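Local structure of cytochrome cL (Hyphomicrobium denitrificans, 2D0W) at residues 21-26 / 109-114. The protein carries a covalently bound heme for electron transfer and probably accepts electrons from methanol dehydrogenase during methanol oxidation. Numbering follows the deposited sequence.
With ZN (zinc ion), chain D.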
loop_
_atom_site.group_PDB
_atom_site.type_symbol
_atom_site.label_atom_id
_atom_site.label_comp_id
_atom_site.label_asym_id
_atom_site.label_seq_id
_atom_site.Cartn_x
_atom_site.Cartn_y
_atom_site.Cartn_z
ATOM N N PRO A 21 -5.826 -8.510 12.771
ATOM C CA PRO A 21 -7.233 -8.756 13.138
ATOM C C PRO A 21 -7.693 -10.143 12.696
ATOM O O PRO A 21 -7.201 -10.650 11.691
ATOM C CB PRO A 21 -7.977 -7.698 12.309
ATOM C CG PRO A 21 -6.990 -6.564 12.213
ATOM C CD PRO A 21 -5.628 -7.180 12.171
ATOM N N LYS A 22 -8.636 -10.760 13.407
ATOM C CA LYS A 22 -9.162 -12.073 12.948
ATOM C C LYS A 22 -9.928 -11.983 11.600
ATOM O O LYS A 22 -9.863 -12.895 10.769
ATOM C CB LYS A 22 -10.029 -12.764 14.026
ATOM C CG LYS A 22 -9.430 -14.073 14.603
ATOM C CD LYS A 22 -7.990 -13.914 15.154
ATOM C CE LYS A 22 -7.150 -15.174 15.066
ATOM N NZ LYS A 22 -7.357 -15.984 13.804
ATOM N N GLU A 23 -10.645 -10.888 11.392
ATOM C CA GLU A 23 -11.480 -10.700 10.214
ATOM C C GLU A 23 -10.665 -10.177 9.045
ATOM O O GLU A 23 -9.619 -9.596 9.248
ATOM C CB GLU A 23 -12.610 -9.699 10.526
ATOM C CG GLU A 23 -13.408 -10.035 11.798
ATOM C CD GLU A 23 -12.677 -9.675 13.106
ATOM O OE1 GLU A 23 -11.626 -8.947 13.101
ATOM O OE2 GLU A 23 -13.167 -10.150 14.157
ATOM N N GLY A 24 -11.145 -10.397 7.819
ATOM C CA GLY A 24 -10.574 -9.750 6.637
ATOM C C GLY A 24 -9.326 -10.437 6.112
ATOM O O GLY A 24 -8.524 -9.827 5.397
ATOM N N ARG A 25 -9.149 -11.713 6.451
ATOM C CA ARG A 25 -8.044 -12.476 5.897
ATOM C C ARG A 25 -8.519 -13.432 4.811
ATOM O O ARG A 25 -7.724 -13.886 3.972
ATOM C CB ARG A 25 -7.261 -13.245 6.984
ATOM C CG ARG A 25 -7.599 -12.850 8.375
ATOM C CD ARG A 25 -6.473 -12.612 9.350
ATOM N NE ARG A 25 -5.896 -13.837 9.855
ATOM C CZ ARG A 25 -5.356 -14.005 11.062
ATOM N NH1 ARG A 25 -5.341 -13.033 11.963
ATOM N NH2 ARG A 25 -4.844 -15.189 11.373
ATOM N N ASP A 26 -9.793 -13.793 4.848
ATOM C CA ASP A 26 -10.271 -14.851 3.963
ATOM C C ASP A 26 -10.689 -14.295 2.581
ATOM O O ASP A 26 -11.834 -14.485 2.179
ATOM C CB ASP A 26 -11.435 -15.641 4.636
ATOM C CG ASP A 26 -12.022 -16.745 3.721
ATOM O OD1 ASP A 26 -11.285 -17.324 2.898
ATOM O OD2 ASP A 26 -13.237 -17.034 3.818
ATOM N N ASP A 109 -3.805 -3.101 13.552
ATOM C CA ASP A 109 -4.884 -2.110 13.345
ATOM C C ASP A 109 -5.770 -2.392 12.136
ATOM O O ASP A 109 -6.953 -2.035 12.124
ATOM C CB ASP A 109 -4.285 -0.705 13.119
ATOM C CG ASP A 109 -3.522 -0.174 14.331
ATOM O OD1 ASP A 109 -2.727 0.780 14.184
ATOM O OD2 ASP A 109 -3.717 -0.696 15.437
ATOM N N LEU A 110 -5.149 -2.941 11.100
ATOM C CA LEU A 110 -5.723 -3.083 9.746
ATOM C C LEU A 110 -6.062 -4.538 9.461
ATOM O O LEU A 110 -5.188 -5.383 9.585
ATOM C CB LEU A 110 -4.636 -2.691 8.720
ATOM C CG LEU A 110 -4.253 -1.209 8.636
ATOM C CD1 LEU A 110 -2.756 -0.955 8.213
ATOM C CD2 LEU A 110 -5.234 -0.617 7.681
ATOM N N GLU A 111 -7.284 -4.851 9.025
ATOM C CA GLU A 111 -7.510 -6.182 8.425
ATOM C C GLU A 111 -6.644 -6.347 7.188
ATOM O O GLU A 111 -6.415 -5.386 6.426
ATOM C CB GLU A 111 -8.982 -6.410 8.087
ATOM C CG GLU A 111 -9.863 -6.466 9.357
ATOM C CD GLU A 111 -11.345 -6.292 9.061
ATOM O OE1 GLU A 111 -11.726 -6.442 7.870
ATOM O OE2 GLU A 111 -12.135 -5.999 10.010
ATOM N N LEU A 112 -6.163 -7.576 6.994
ATOM C CA LEU A 112 -5.212 -7.875 5.942
ATOM C C LEU A 112 -5.694 -7.403 4.578
ATOM O O LEU A 112 -4.889 -6.887 3.791
ATOM C CB LEU A 112 -4.875 -9.366 5.928
ATOM C CG LEU A 112 -3.973 -9.821 7.094
ATOM C CD1 LEU A 112 -2.651 -9.059 7.154
ATOM C CD2 LEU A 112 -4.701 -9.600 8.352
ATOM N N ASP A 113 -7.001 -7.558 4.319
ATOM C CA ASP A 113 -7.578 -7.181 3.012
ATOM C C ASP A 113 -7.523 -5.659 2.856
ATOM O O ASP A 113 -7.231 -5.158 1.770
ATOM C CB ASP A 113 -9.019 -7.701 2.877
ATOM C CG ASP A 113 -9.554 -7.600 1.434
ATOM O OD1 ASP A 113 -8.919 -8.122 0.491
ATOM O OD2 ASP A 113 -10.611 -6.954 1.253
ATOM N N ASN A 114 -7.763 -4.957 3.962
ATOM C CA ASN A 114 -7.683 -3.503 3.976
ATOM C C ASN A 114 -6.260 -3.018 3.855
ATOM O O ASN A 114 -6.005 -2.032 3.185
ATOM C CB ASN A 114 -8.380 -2.899 5.200
ATOM C CG ASN A 114 -9.931 -2.954 5.072
ATOM O OD1 ASN A 114 -10.467 -2.922 4.001
ATOM N ND2 ASN A 114 -10.612 -3.068 6.180
HETATM ZN ZN ZN D . -2.551 2.115 12.429
HETATM O O HOH W 1 -3.783 1.720 10.702
#
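The loop 21-26 runs past the start of helix 112-124, closest where the CA atoms of Gly24 and Glu111 come within 5.0 Å, and a single backbone bond joins the two: Asp113 N donates to Gly24 O over 2.9 Å, bent to 136° at the hydrogen. Beside it the carbonyl oxygen also touches Asp113 CB. Gly24 has a positive phi, and a CB at this position would collide with Glu111 CB. Glu111 is the N-cap residue, and its side chain, extended beyond CG, lies alongside Glu23 and Gly24: CG sits 3.1 Å from Glu23 O, while OE2 faces Glu23 CB and OE1 faces Gly24 CA. Glu23 OE1 and Glu111 OE2 are 4.3 Å apart, two like charges that would probably disfavour each other. Pro21 packs CB against the same Glu111 methylene (CB to CG 3.7 Å), and its CD lies 3.2 Å from Leu110 O. An alanine in place of Glu111 would remove CG and the carboxylate, and is likely to open a gap beside Pro21 CB and the Glu23 carbonyl. Loop 21-26, between helices 16-19 and 28-36, lies over the start of helix 112-124, which probably corresponds to the C-terminal helix of the cytochrome c fold; in the same segment Leu110 points away from the loop and its side chain lies beside the heme, and Asp109 OD1 binds a zinc ion together with His106. Leu112, also packed on Val30 and Met34, sets CD2 against Arg25 CD at 3.6 Å, the two side chains pointing the same way. The Arg25 chain bends at chi2 and chi3, bringing NH1 above the carbonyl plane of Pro21 for a 3.0 Å bond to its O. Asp113 directs its carboxylate away from Gly24, to Tyr41, Thr27 and Lys117.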